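Local structure of Abbfa_003403 (Acinetobacter baumannii, 4ZXH) at residues L616-I621 with I639-I644; N646-M651 with L678-M683; P977-L982 with I1043-K1048; G996-F1001 with T1036-G1041. The protein is a four-domain nonribosomal peptide synthetase that probably activates an amino acid, carries it on phosphopantetheine, condenses it and releases the product. All blocks are in the same frame, centred on the assembly; numbering follows the deposited sequence.

Contact 1 (L616-I621 with I639-I644); sequences LAFGDI and IGHPSI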
loop_
_atom_site.group_PDB
_atom_site.type_symbol
_atom_site.label_atom_id
_atom_site.label_comp_id
_atom_site.label_asym_id
_atom_site.label_seq_id
_atom_site.Cartn_x
_atom_site.Cartn_y
_atom_site.Cartn_z
ATOM N N LEU A 616 -57.724 18.706 16.788
ATOM C CA LEU A 616 -56.415 18.242 16.335
ATOM C C LEU A 616 -55.260 19.164 16.711
ATOM O O LEU A 616 -55.273 20.370 16.434
ATOM C CB LEU A 616 -56.423 18.041 14.822
ATOM C CG LEU A 616 -57.697 17.413 14.251
ATOM C CD1 LEU A 616 -57.585 17.309 12.746
ATOM C CD2 LEU A 616 -58.019 16.045 14.866
ATOM N N ALA A 617 -54.258 18.560 17.338
ATOM C CA ALA A 617 -53.042 19.235 17.766
ATOM C C ALA A 617 -51.994 18.183 18.023
ATOM O O ALA A 617 -52.285 17.183 18.668
ATOM C CB ALA A 617 -53.279 20.048 19.016
ATOM N N PHE A 618 -50.778 18.398 17.541
ATOM C CA PHE A 618 -49.705 17.445 17.802
ATOM C C PHE A 618 -49.414 17.350 19.301
ATOM O O PHE A 618 -49.744 18.258 20.059
ATOM C CB PHE A 618 -48.439 17.828 17.033
ATOM C CG PHE A 618 -48.541 17.616 15.541
ATOM C CD1 PHE A 618 -49.741 17.253 14.949
ATOM C CD2 PHE A 618 -47.428 17.767 14.731
ATOM C CE1 PHE A 618 -49.836 17.054 13.570
ATOM C CE2 PHE A 618 -47.514 17.565 13.347
ATOM C CZ PHE A 618 -48.724 17.208 12.768
ATOM N N GLY A 619 -48.845 16.227 19.732
ATOM C CA GLY A 619 -48.383 16.064 21.106
ATOM C C GLY A 619 -46.914 16.458 21.192
ATOM O O GLY A 619 -46.375 17.047 20.244
ATOM N N ASP A 620 -46.263 16.143 22.311
ATOM C CA ASP A 620 -44.838 16.454 22.472
ATOM C C ASP A 620 -43.928 15.491 21.688
ATOM O O ASP A 620 -42.992 15.924 21.013
ATOM C CB ASP A 620 -44.443 16.428 23.949
ATOM C CG ASP A 620 -44.962 17.634 24.723
ATOM O OD1 ASP A 620 -45.142 18.717 24.115
ATOM O OD2 ASP A 620 -45.191 17.489 25.946
ATOM N N ILE A 621 -44.205 14.195 21.790
ATOM C CA ILE A 621 -43.386 13.162 21.164
ATOM C C ILE A 621 -43.943 12.765 19.791
ATOM O O ILE A 621 -45.139 12.485 19.651
ATOM C CB ILE A 621 -43.293 11.902 22.063
ATOM C CG1 ILE A 621 -42.844 12.276 23.470
ATOM C CG2 ILE A 621 -42.325 10.898 21.497
ATOM C CD1 ILE A 621 -41.450 12.838 23.520
ATOM N N ILE A 639 -38.285 10.970 19.571
ATOM C CA ILE A 639 -38.018 12.231 18.906
ATOM C C ILE A 639 -39.213 13.142 19.097
ATOM O O ILE A 639 -40.369 12.707 18.937
ATOM C CB ILE A 639 -37.724 12.011 17.400
ATOM C CG1 ILE A 639 -36.479 11.154 17.246
ATOM C CG2 ILE A 639 -37.518 13.338 16.684
ATOM C CD1 ILE A 639 -35.217 11.827 17.798
ATOM N N GLY A 640 -38.926 14.390 19.472
ATOM C CA GLY A 640 -39.940 15.405 19.714
ATOM C C GLY A 640 -40.228 16.197 18.456
ATOM O O GLY A 640 -39.467 16.155 17.487
ATOM N N HIS A 641 -41.337 16.915 18.446
ATOM C CA HIS A 641 -41.707 17.622 17.232
ATOM C C HIS A 641 -40.853 18.859 16.961
ATOM O O HIS A 641 -40.631 19.192 15.796
ATOM C CB HIS A 641 -43.188 17.992 17.260
ATOM C CG HIS A 641 -44.077 16.925 16.696
ATOM N ND1 HIS A 641 -45.032 16.272 17.447
ATOM C CD2 HIS A 641 -44.142 16.386 15.453
ATOM C CE1 HIS A 641 -45.652 15.385 16.689
ATOM N NE2 HIS A 641 -45.124 15.428 15.478
ATOM N N PRO A 642 -40.382 19.554 18.016
ATOM C CA PRO A 642 -39.431 20.631 17.681
ATOM C C PRO A 642 -38.199 20.181 16.855
ATOM O O PRO A 642 -37.876 20.875 15.894
ATOM C CB PRO A 642 -39.021 21.159 19.057
ATOM C CG PRO A 642 -40.254 20.956 19.894
ATOM C CD PRO A 642 -40.909 19.698 19.393
ATOM N N SER A 643 -37.554 19.059 17.188
ATOM C CA SER A 643 -36.431 18.538 16.376
ATOM C C SER A 643 -36.825 18.373 14.917
ATOM O O SER A 643 -36.123 18.825 14.029
ATOM C CB SER A 643 -35.933 17.169 16.875
ATOM O OG SER A 643 -35.999 17.044 18.286
ATOM N N ILE A 644 -37.948 17.695 14.690
ATOM C CA ILE A 644 -38.406 17.362 13.352
ATOM C C ILE A 644 -38.555 18.608 12.496
ATOM O O ILE A 644 -38.037 18.660 11.388
ATOM C CB ILE A 644 -39.756 16.605 13.384
ATOM C CG1 ILE A 644 -39.577 15.252 14.047
ATOM C CG2 ILE A 644 -40.336 16.411 11.967
ATOM C CD1 ILE A 644 -40.804 14.433 14.020
#
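Phe618, with CG anti to its own carbonyl carbon (chi1 -71°), and His641, swung to a chi1 of -89°, bring their rings together between the loop 616-621 and the start of helix 641-655. The two rings meet obliquely, their planes 32° apart and their centroids 4.6 Å from each other. Phe618 CD2 comes over one face of the imidazole toward its rim, 3.4 Å from His641 NE2. At the edge of the imidazole, in its plane, His641 ND1 donates to Gly619 O at 3.2 Å by a fairly straight bond that reaches the carbonyl from above its plane. One residue on, Asp620 O receives His641 N at 3.2 Å and lies 3.4 Å from Gly640 CA, a CA-H...O contact. Ile621 and Gly640 then form an antiparallel non-hydrogen-bonded pair, with CA atoms 4.4 Å apart, where strands 621-627 and 635-640 leave and re-enter this corner. That hairpin carries the Ser/Gly/Thr-rich P-loop of adenylate-forming enzymes. Trp552 meets His641 edge-to-face, and Phe484 stacks on Phe618. Gly640 is the N-cap, so the Asp620 carbonyl serves a first-turn amide of helix 641-655. The direction of the imidazole bond is consistent with a proton on ND1, and together with the Phe618 ring over one face this bond should fix the rotation of His641.

Contact 2 (N646-M651 with L678-M683); sequences NFLLSM and LLIPLM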
loop_
_atom_site.group_PDB
_atom_site.type_symbol
_atom_site.label_atom_id
_atom_site.label_comp_id
_atom_site.label_asym_id
_atom_site.label_seq_id
_atom_site.Cartn_x
_atom_site.Cartn_y
_atom_site.Cartn_z
ATOM N N ASN A 646 -37.367 21.626 12.970
ATOM C CA ASN A 646 -36.036 22.182 12.774
ATOM C C ASN A 646 -35.306 21.507 11.620
ATOM O O ASN A 646 -34.707 22.167 10.776
ATOM C CB ASN A 646 -35.196 22.042 14.038
ATOM C CG ASN A 646 -33.800 22.603 13.867
ATOM O OD1 ASN A 646 -33.597 23.816 13.827
ATOM N ND2 ASN A 646 -32.832 21.714 13.719
ATOM N N PHE A 647 -35.352 20.181 11.601
ATOM C CA PHE A 647 -34.729 19.411 10.541
ATOM C C PHE A 647 -35.321 19.726 9.171
ATOM O O PHE A 647 -34.599 20.063 8.241
ATOM C CB PHE A 647 -34.864 17.920 10.835
ATOM C CG PHE A 647 -34.620 17.039 9.639
ATOM C CD1 PHE A 647 -33.340 16.871 9.135
ATOM C CD2 PHE A 647 -35.671 16.369 9.029
ATOM C CE1 PHE A 647 -33.116 16.058 8.050
ATOM C CE2 PHE A 647 -35.452 15.558 7.938
ATOM C CZ PHE A 647 -34.177 15.410 7.444
ATOM N N LEU A 648 -36.637 19.609 9.064
ATOM C CA LEU A 648 -37.344 19.793 7.805
ATOM C C LEU A 648 -37.098 21.162 7.204
ATOM O O LEU A 648 -36.799 21.267 6.011
ATOM C CB LEU A 648 -38.848 19.568 8.006
ATOM C CG LEU A 648 -39.165 18.081 8.176
ATOM C CD1 LEU A 648 -40.595 17.848 8.618
ATOM C CD2 LEU A 648 -38.872 17.366 6.872
ATOM N N LEU A 649 -37.210 22.205 8.023
ATOM C CA LEU A 649 -36.974 23.569 7.544
ATOM C C LEU A 649 -35.530 23.763 7.094
ATOM O O LEU A 649 -35.262 24.421 6.090
ATOM C CB LEU A 649 -37.323 24.595 8.621
ATOM C CG LEU A 649 -38.807 24.782 8.940
ATOM C CD1 LEU A 649 -38.975 25.871 9.971
ATOM C CD2 LEU A 649 -39.582 25.107 7.672
ATOM N N SER A 650 -34.603 23.183 7.849
ATOM C CA SER A 650 -33.183 23.265 7.535
ATOM C C SER A 650 -32.928 22.606 6.187
ATOM O O SER A 650 -32.164 23.103 5.359
ATOM C CB SER A 650 -32.355 22.581 8.624
ATOM O OG SER A 650 -31.040 23.101 8.706
ATOM N N MET A 651 -33.592 21.483 5.972
ATOM C CA MET A 651 -33.419 20.738 4.743
ATOM C C MET A 651 -33.989 21.525 3.578
ATOM O O MET A 651 -33.425 21.512 2.477
ATOM C CB MET A 651 -34.072 19.360 4.857
ATOM C CG MET A 651 -33.124 18.327 5.456
ATOM S SD MET A 651 -31.596 18.081 4.479
ATOM C CE MET A 651 -30.428 18.181 5.789
ATOM N N LEU A 678 -41.451 11.476 3.121
ATOM C CA LEU A 678 -42.902 11.403 3.212
ATOM C C LEU A 678 -43.571 12.750 3.542
ATOM O O LEU A 678 -44.769 12.903 3.357
ATOM C CB LEU A 678 -43.294 10.350 4.257
ATOM C CG LEU A 678 -42.805 8.922 3.958
ATOM C CD1 LEU A 678 -43.032 7.983 5.159
ATOM C CD2 LEU A 678 -43.439 8.337 2.676
ATOM N N LEU A 679 -42.807 13.731 4.008
ATOM C CA LEU A 679 -43.416 14.964 4.492
ATOM C C LEU A 679 -43.052 16.212 3.712
ATOM O O LEU A 679 -43.922 17.006 3.366
ATOM C CB LEU A 679 -43.050 15.196 5.956
ATOM C CG LEU A 679 -43.614 14.194 6.958
ATOM C CD1 LEU A 679 -43.257 14.627 8.375
ATOM C CD2 LEU A 679 -45.117 14.049 6.774
ATOM N N ILE A 680 -41.770 16.406 3.437
ATOM C CA ILE A 680 -41.344 17.734 3.012
ATOM C C ILE A 680 -41.987 18.262 1.715
ATOM O O ILE A 680 -42.088 19.479 1.562
ATOM C CB ILE A 680 -39.796 17.830 2.890
ATOM C CG1 ILE A 680 -39.361 19.293 3.070
ATOM C CG2 ILE A 680 -39.292 17.247 1.577
ATOM C CD1 ILE A 680 -37.865 19.515 3.049
ATOM N N PRO A 681 -42.451 17.385 0.790
ATOM C CA PRO A 681 -43.128 18.095 -0.302
ATOM C C PRO A 681 -44.511 18.552 0.135
ATOM O O PRO A 681 -45.013 19.546 -0.389
ATOM C CB PRO A 681 -43.222 17.046 -1.423
ATOM C CG PRO A 681 -42.295 15.941 -1.016
ATOM C CD PRO A 681 -42.304 15.951 0.483
ATOM N N LEU A 682 -45.115 17.838 1.086
ATOM C CA LEU A 682 -46.443 18.211 1.566
ATOM C C LEU A 682 -46.423 19.572 2.266
ATOM O O LEU A 682 -47.402 20.304 2.226
ATOM C CB LEU A 682 -46.988 17.157 2.508
ATOM C CG LEU A 682 -47.194 15.772 1.925
ATOM C CD1 LEU A 682 -47.683 14.850 3.029
ATOM C CD2 LEU A 682 -48.184 15.812 0.776
ATOM N N MET A 683 -45.306 19.911 2.901
ATOM C CA MET A 683 -45.141 21.243 3.482
ATOM C C MET A 683 -45.174 22.371 2.431
ATOM O O MET A 683 -45.390 23.544 2.774
ATOM C CB MET A 683 -43.827 21.323 4.274
ATOM C CG MET A 683 -43.791 20.532 5.580
ATOM S SD MET A 683 -42.106 20.220 6.195
ATOM C CE MET A 683 -41.373 21.850 6.149
#
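Helix 641-655 passes the segment 678-683, coming nearest at Leu648 and Ile680, whose CA atoms are 6.6 Å apart, with no hydrogen bond between the segments. Leu648 has the largest share of the contact. Its CD1 touches Leu679 CD1 at 4.2 Å, the two side chains crossing at about a right angle. Its CD2 lies 4.1 Å from Ile680 CB, these side chains running past each other in opposite directions. Met683 closes the group: SD is 3.7 Å from Leu648 CD1, and the bend at its chi3 (50°) turns CE back to within 3.9 Å of Leu648 CB and 4.0 Å of Leu649 CD2. Extended with CG1 anti to the backbone N (chi1 -155°), Ile680 pushes CD1 to 3.6 Å from Leu648 O and also touches Met651 CB. From helix 483-494, Leu483 also touches Leu648 and Met683, and Met486 touches Met683. Helix 674-679 lies in the connection between the neighbouring parallel strands 662-665 and 687-690, so Leu648 packs against a beta-alpha-beta crossover in the large subdomain of an ANL-type adenylation domain.

Contact 3 (P977-L982 with I1043-K1048); sequences PIEIEL and IIRENK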
loop_
_atom_site.group_PDB
_atom_site.type_symbol
_atom_site.label_atom_id
_atom_site.label_comp_id
_atom_site.label_asym_id
_atom_site.label_seq_id
_atom_site.Cartn_x
_atom_site.Cartn_y
_atom_site.Cartn_z
ATOM N N PRO A 977 11.688 -23.595 -18.208
ATOM C CA PRO A 977 13.087 -23.150 -18.078
ATOM C C PRO A 977 13.308 -21.807 -17.331
ATOM O O PRO A 977 14.317 -21.645 -16.652
ATOM C CB PRO A 977 13.537 -23.032 -19.540
ATOM C CG PRO A 977 12.767 -24.121 -20.244
ATOM C CD PRO A 977 11.412 -24.133 -19.559
ATOM N N ILE A 978 12.397 -20.854 -17.462
ATOM C CA ILE A 978 12.570 -19.584 -16.776
ATOM C C ILE A 978 12.469 -19.768 -15.262
ATOM O O ILE A 978 13.285 -19.254 -14.500
ATOM C CB ILE A 978 11.528 -18.552 -17.237
ATOM C CG1 ILE A 978 11.907 -17.960 -18.605
ATOM C CG2 ILE A 978 11.352 -17.468 -16.193
ATOM C CD1 ILE A 978 10.878 -16.989 -19.147
ATOM N N GLU A 979 11.483 -20.521 -14.809
ATOM C CA GLU A 979 11.360 -20.695 -13.373
ATOM C C GLU A 979 12.496 -21.588 -12.834
ATOM O O GLU A 979 12.941 -21.392 -11.703
ATOM C CB GLU A 979 9.980 -21.255 -13.014
ATOM C CG GLU A 979 8.833 -20.336 -13.432
ATOM C CD GLU A 979 7.470 -20.916 -13.128
ATOM O OE1 GLU A 979 7.384 -22.112 -12.771
ATOM O OE2 GLU A 979 6.479 -20.170 -13.252
ATOM N N ILE A 980 12.991 -22.534 -13.638
ATOM C CA ILE A 980 14.150 -23.331 -13.221
ATOM C C ILE A 980 15.385 -22.449 -12.980
ATOM O O ILE A 980 16.046 -22.577 -11.949
ATOM C CB ILE A 980 14.481 -24.436 -14.245
ATOM C CG1 ILE A 980 13.364 -25.483 -14.226
ATOM C CG2 ILE A 980 15.802 -25.090 -13.915
ATOM C CD1 ILE A 980 13.533 -26.606 -15.239
ATOM N N GLU A 981 15.662 -21.522 -13.898
ATOM C CA GLU A 981 16.802 -20.622 -13.750
ATOM C C GLU A 981 16.659 -19.660 -12.554
ATOM O O GLU A 981 17.632 -19.381 -11.857
ATOM C CB GLU A 981 17.016 -19.817 -15.031
ATOM C CG GLU A 981 18.172 -18.836 -14.942
ATOM C CD GLU A 981 19.444 -19.321 -15.628
ATOM O OE1 GLU A 981 19.343 -19.948 -16.710
ATOM O OE2 GLU A 981 20.545 -19.073 -15.075
ATOM N N LEU A 982 15.459 -19.152 -12.307
ATOM C CA LEU A 982 15.264 -18.265 -11.162
ATOM C C LEU A 982 15.365 -19.027 -9.840
ATOM O O LEU A 982 15.928 -18.519 -8.877
ATOM C CB LEU A 982 13.917 -17.546 -11.248
ATOM C CG LEU A 982 13.767 -16.603 -12.447
ATOM C CD1 LEU A 982 12.313 -16.104 -12.603
ATOM C CD2 LEU A 982 14.762 -15.444 -12.322
ATOM N N ILE A 1043 6.958 -11.746 -15.570
ATOM C CA ILE A 1043 7.522 -10.515 -16.113
ATOM C C ILE A 1043 8.566 -10.787 -17.191
ATOM O O ILE A 1043 8.553 -10.181 -18.257
ATOM C CB ILE A 1043 8.163 -9.680 -14.993
ATOM C CG1 ILE A 1043 7.071 -9.045 -14.141
ATOM C CG2 ILE A 1043 9.097 -8.617 -15.561
ATOM C CD1 ILE A 1043 6.027 -8.346 -14.965
ATOM N N ILE A 1044 9.478 -11.701 -16.898
ATOM C CA ILE A 1044 10.520 -12.062 -17.839
ATOM C C ILE A 1044 9.936 -12.778 -19.060
ATOM O O ILE A 1044 10.390 -12.584 -20.190
ATOM C CB ILE A 1044 11.550 -12.944 -17.156
ATOM C CG1 ILE A 1044 12.320 -12.128 -16.129
ATOM C CG2 ILE A 1044 12.501 -13.540 -18.151
ATOM C CD1 ILE A 1044 13.301 -12.957 -15.324
ATOM N N ARG A 1045 8.907 -13.584 -18.818
ATOM C CA ARG A 1045 8.243 -14.377 -19.856
ATOM C C ARG A 1045 7.581 -13.499 -20.917
ATOM O O ARG A 1045 7.483 -13.898 -22.090
ATOM C CB ARG A 1045 7.209 -15.298 -19.214
ATOM C CG ARG A 1045 6.612 -16.321 -20.136
ATOM C CD ARG A 1045 5.777 -17.342 -19.366
ATOM N NE ARG A 1045 6.600 -18.151 -18.468
ATOM C CZ ARG A 1045 6.527 -18.106 -17.141
ATOM N NH1 ARG A 1045 5.659 -17.301 -16.537
ATOM N NH2 ARG A 1045 7.316 -18.875 -16.410
ATOM N N GLU A 1046 7.123 -12.316 -20.488
ATOM C CA GLU A 1046 6.470 -11.342 -21.369
ATOM C C GLU A 1046 7.391 -10.873 -22.485
ATOM O O GLU A 1046 6.933 -10.560 -23.583
ATOM C CB GLU A 1046 5.988 -10.115 -20.587
ATOM C CG GLU A 1046 4.681 -10.274 -19.837
ATOM C CD GLU A 1046 4.357 -9.071 -18.947
ATOM O OE1 GLU A 1046 5.110 -8.064 -18.981
ATOM O OE2 GLU A 1046 3.349 -9.142 -18.204
ATOM N N ASN A 1047 8.684 -10.794 -22.184
ATOM C CA ASN A 1047 9.683 -10.358 -23.152
ATOM C C ASN A 1047 10.095 -11.486 -24.085
ATOM O O ASN A 1047 10.972 -12.277 -23.748
ATOM C CB ASN A 1047 10.911 -9.814 -22.431
ATOM C CG ASN A 1047 11.952 -9.257 -23.383
ATOM O OD1 ASN A 1047 11.874 -9.429 -24.603
ATOM N ND2 ASN A 1047 12.946 -8.590 -22.823
ATOM N N LYS A 1048 9.494 -11.543 -25.268
ATOM C CA LYS A 1048 9.766 -12.640 -26.198
ATOM C C LYS A 1048 11.186 -12.597 -26.784
ATOM O O LYS A 1048 11.604 -13.525 -27.472
ATOM C CB LYS A 1048 8.742 -12.642 -27.332
HETATM O O HOH W 1 6.142 -17.570 -13.848
#
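Ile978 reaches across from helix 977-990 to the last turn of helix 1037-1046, where its CD1 settles between Arg1045 CA, 3.8 Å away, and Ile1044 CG2 at 3.9 Å. Ile1044 turns its other branch to the next turn of the partner helix, meeting Leu982 tip to tip with CD1 4.2 Å from Leu982 CD2; Leu1018 and Phe1022 of helix 1008-1022 adjoin these two residues. The packing thus joins the first and last helices of the carrier-protein four-helix bundle. Arg1045 takes the outer side of the contact. With CG anti to the backbone N (chi1 -171°) and a bend at chi3, its chain runs past Ile978 and carries the guanidinium to Glu979. The resulting salt bridge is long, 3.5 Å from Arg1045 NH2 to Glu979 OE2, with carboxylate and guanidinium planes 74° apart, so the two groups do not share a plane as in a two-pronged pair. A water at the guanidinium edge adds a second link, donating to Glu979 OE2 at 2.7 Å and accepting from Arg1045 NH1 at 2.7 Å. Both charges have further partners: Arg975 bridges to Glu979, while Arg1045 also pairs with Asp976 and, through NH1, with Asp1230 in the thioesterase domain.

Contact 4 (G996-F1001 with T1036-G1041); sequences GIHDDF and TVERLG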
loop_
_atom_site.group_PDB
_atom_site.type_symbol
_atom_site.label_atom_id
_atom_site.label_comp_id
_atom_site.label_asym_id
_atom_site.label_seq_id
_atom_site.Cartn_x
_atom_site.Cartn_y
_atom_site.Cartn_z
ATOM N N GLY A 996 10.628 -22.705 -3.636
ATOM C CA GLY A 996 9.422 -22.870 -4.411
ATOM C C GLY A 996 9.084 -21.571 -5.094
ATOM O O GLY A 996 9.490 -20.514 -4.640
ATOM N N ILE A 997 8.306 -21.643 -6.166
ATOM C CA ILE A 997 8.034 -20.464 -6.970
ATOM C C ILE A 997 7.178 -19.403 -6.258
ATOM O O ILE A 997 6.994 -18.314 -6.790
ATOM C CB ILE A 997 7.364 -20.857 -8.294
ATOM C CG1 ILE A 997 5.956 -21.396 -8.053
ATOM C CG2 ILE A 997 8.228 -21.878 -9.047
ATOM C CD1 ILE A 997 5.224 -21.726 -9.329
ATOM N N HIS A 998 6.686 -19.695 -5.057
ATOM C CA HIS A 998 5.928 -18.704 -4.282
ATOM C C HIS A 998 6.684 -18.187 -3.056
ATOM O O HIS A 998 6.145 -17.426 -2.269
ATOM C CB HIS A 998 4.580 -19.284 -3.856
ATOM C CG HIS A 998 3.685 -19.574 -5.017
ATOM N ND1 HIS A 998 2.976 -20.750 -5.146
ATOM C CD2 HIS A 998 3.424 -18.851 -6.131
ATOM C CE1 HIS A 998 2.301 -20.731 -6.281
ATOM N NE2 HIS A 998 2.552 -19.588 -6.895
ATOM N N ASP A 999 7.935 -18.601 -2.905
ATOM C CA ASP A 999 8.765 -18.111 -1.815
ATOM C C ASP A 999 9.269 -16.736 -2.157
ATOM O O ASP A 999 9.766 -16.505 -3.258
ATOM C CB ASP A 999 9.941 -19.056 -1.536
ATOM C CG ASP A 999 9.491 -20.376 -0.926
ATOM O OD1 ASP A 999 8.346 -20.435 -0.421
ATOM O OD2 ASP A 999 10.274 -21.348 -0.951
ATOM N N ASP A 1000 9.141 -15.827 -1.200
ATOM C CA ASP A 1000 9.530 -14.442 -1.395
ATOM C C ASP A 1000 11.023 -14.246 -1.084
ATOM O O ASP A 1000 11.550 -14.710 -0.062
ATOM C CB ASP A 1000 8.652 -13.534 -0.537
ATOM C CG ASP A 1000 8.950 -12.062 -0.737
ATOM O OD1 ASP A 1000 10.056 -11.606 -0.353
ATOM O OD2 ASP A 1000 8.061 -11.361 -1.271
ATOM N N PHE A 1001 11.692 -13.547 -1.984
ATOM C CA PHE A 1001 13.127 -13.375 -1.907
ATOM C C PHE A 1001 13.549 -12.779 -0.576
ATOM O O PHE A 1001 14.505 -13.237 0.032
ATOM C CB PHE A 1001 13.585 -12.502 -3.066
ATOM C CG PHE A 1001 15.032 -12.178 -3.051
ATOM C CD1 PHE A 1001 15.970 -13.097 -3.517
ATOM C CD2 PHE A 1001 15.463 -10.932 -2.609
ATOM C CE1 PHE A 1001 17.332 -12.795 -3.516
ATOM C CE2 PHE A 1001 16.822 -10.609 -2.609
ATOM C CZ PHE A 1001 17.753 -11.541 -3.062
ATOM N N THR A 1036 8.745 -12.982 -5.906
ATOM C CA THR A 1036 8.720 -14.439 -5.943
ATOM C C THR A 1036 9.161 -14.904 -7.311
ATOM O O THR A 1036 9.127 -14.126 -8.263
ATOM C CB THR A 1036 7.340 -15.007 -5.675
ATOM O OG1 THR A 1036 6.492 -14.692 -6.789
ATOM C CG2 THR A 1036 6.766 -14.460 -4.358
ATOM N N VAL A 1037 9.562 -16.169 -7.428
ATOM C CA VAL A 1037 9.984 -16.687 -8.728
ATOM C C VAL A 1037 8.813 -16.672 -9.707
ATOM O O VAL A 1037 8.976 -16.324 -10.878
ATOM C CB VAL A 1037 10.546 -18.098 -8.623
ATOM C CG1 VAL A 1037 10.784 -18.661 -10.005
ATOM C CG2 VAL A 1037 11.837 -18.078 -7.832
ATOM N N GLU A 1038 7.618 -17.009 -9.221
ATOM C CA GLU A 1038 6.464 -17.008 -10.109
ATOM C C GLU A 1038 6.262 -15.637 -10.737
ATOM O O GLU A 1038 6.164 -15.512 -11.967
ATOM C CB GLU A 1038 5.188 -17.415 -9.381
ATOM C CG GLU A 1038 4.052 -17.762 -10.352
ATOM C CD GLU A 1038 2.680 -17.414 -9.815
ATOM O OE1 GLU A 1038 2.564 -16.389 -9.112
ATOM O OE2 GLU A 1038 1.723 -18.175 -10.075
ATOM N N ARG A 1039 6.194 -14.615 -9.883
ATOM C CA ARG A 1039 5.813 -13.291 -10.331
ATOM C C ARG A 1039 6.881 -12.688 -11.237
ATOM O O ARG A 1039 6.565 -12.045 -12.239
ATOM C CB ARG A 1039 5.535 -12.387 -9.129
ATOM C CG ARG A 1039 4.141 -12.610 -8.588
ATOM C CD ARG A 1039 3.883 -12.003 -7.208
ATOM N NE ARG A 1039 4.147 -10.564 -7.076
ATOM C CZ ARG A 1039 3.600 -9.613 -7.827
ATOM N NH1 ARG A 1039 2.768 -9.905 -8.826
ATOM N NH2 ARG A 1039 3.907 -8.355 -7.595
ATOM N N LEU A 1040 8.143 -12.910 -10.895
ATOM C CA LEU A 1040 9.242 -12.356 -11.675
ATOM C C LEU A 1040 9.322 -13.090 -12.996
ATOM O O LEU A 1040 9.614 -12.502 -14.027
ATOM C CB LEU A 1040 10.556 -12.469 -10.896
ATOM C CG LEU A 1040 11.871 -11.974 -11.502
ATOM C CD1 LEU A 1040 11.864 -10.477 -11.776
ATOM C CD2 LEU A 1040 12.977 -12.335 -10.532
ATOM N N GLY A 1041 9.034 -14.388 -12.949
ATOM C CA GLY A 1041 9.041 -15.236 -14.125
ATOM C C GLY A 1041 7.994 -14.806 -15.134
ATOM O O GLY A 1041 8.260 -14.858 -16.328
#
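This is a loop-to-helix-start contact in the carrier domain: 996-1001, from the long connection between helices 977-990 and 1008-1022, lies across the N-terminus of helix 1037-1046. Its main bond runs from Glu1038 N to Ile997 O, 2.8 Å long, in the carbonyl plane and on a lone pair. Thr1036, the N-cap, takes the next amide with its side chain: OG1, placed between the backbone N and the carbonyl carbon (chi1 69°), accepts Arg1039 N at 3.1 Å. The same rotamer turns CG2 to the loop, 3.7 Å from His998 O, while Thr1036 CA makes a CA-H...O contact with Asp999 O. The loop holds its own shape through a type I turn from Gly996 to Asp999, tightened by Gly996 N bonding to Asp999 OD2 at 3.0 Å. Within the turn, Ile997 CG2 packs on Val1037 CG1 at 4.2 Å. At the outer side the His998 ring presents its edge to the Glu1038 carboxylate, the planes perpendicular and NE2 3.6 Å from OE2, while Ile997 CG1 covers one ring face. Asp1000 faces elsewhere, receiving Phe1002 N and Glu1003 N and bonding Ser1035 OG; its side chain is about 10 Å from the bound phosphopantetheine. Beside a side-chain N-cap, a carbonyl of the long first loop thus joins that loop to the last helix of the peptidyl carrier protein fold.

How the contacts relate
The four contacts fall into two pairs, about 61 to 74 Å apart between centres. Contacts 1 and 2 share helix 641-655 of the adenylation domain: contact 1 works at its partly buried start with polar backbone bonds and an aromatic pair, contact 2 further along in a wholly apolar, buried setting. Contacts 3 and 4 share helix 1037-1046 of the carrier domain, contact 4 lying inside the chain loop that contact 3 closes. They touch directly, Leu982 CB being 3.6 Å from Val1037 CG1. Contacts 1 and 4, both partly buried, satisfy helix-start amides with loop carbonyls, whereas contact 3, buried like contact 2, combines an apolar core with charged groups along one side.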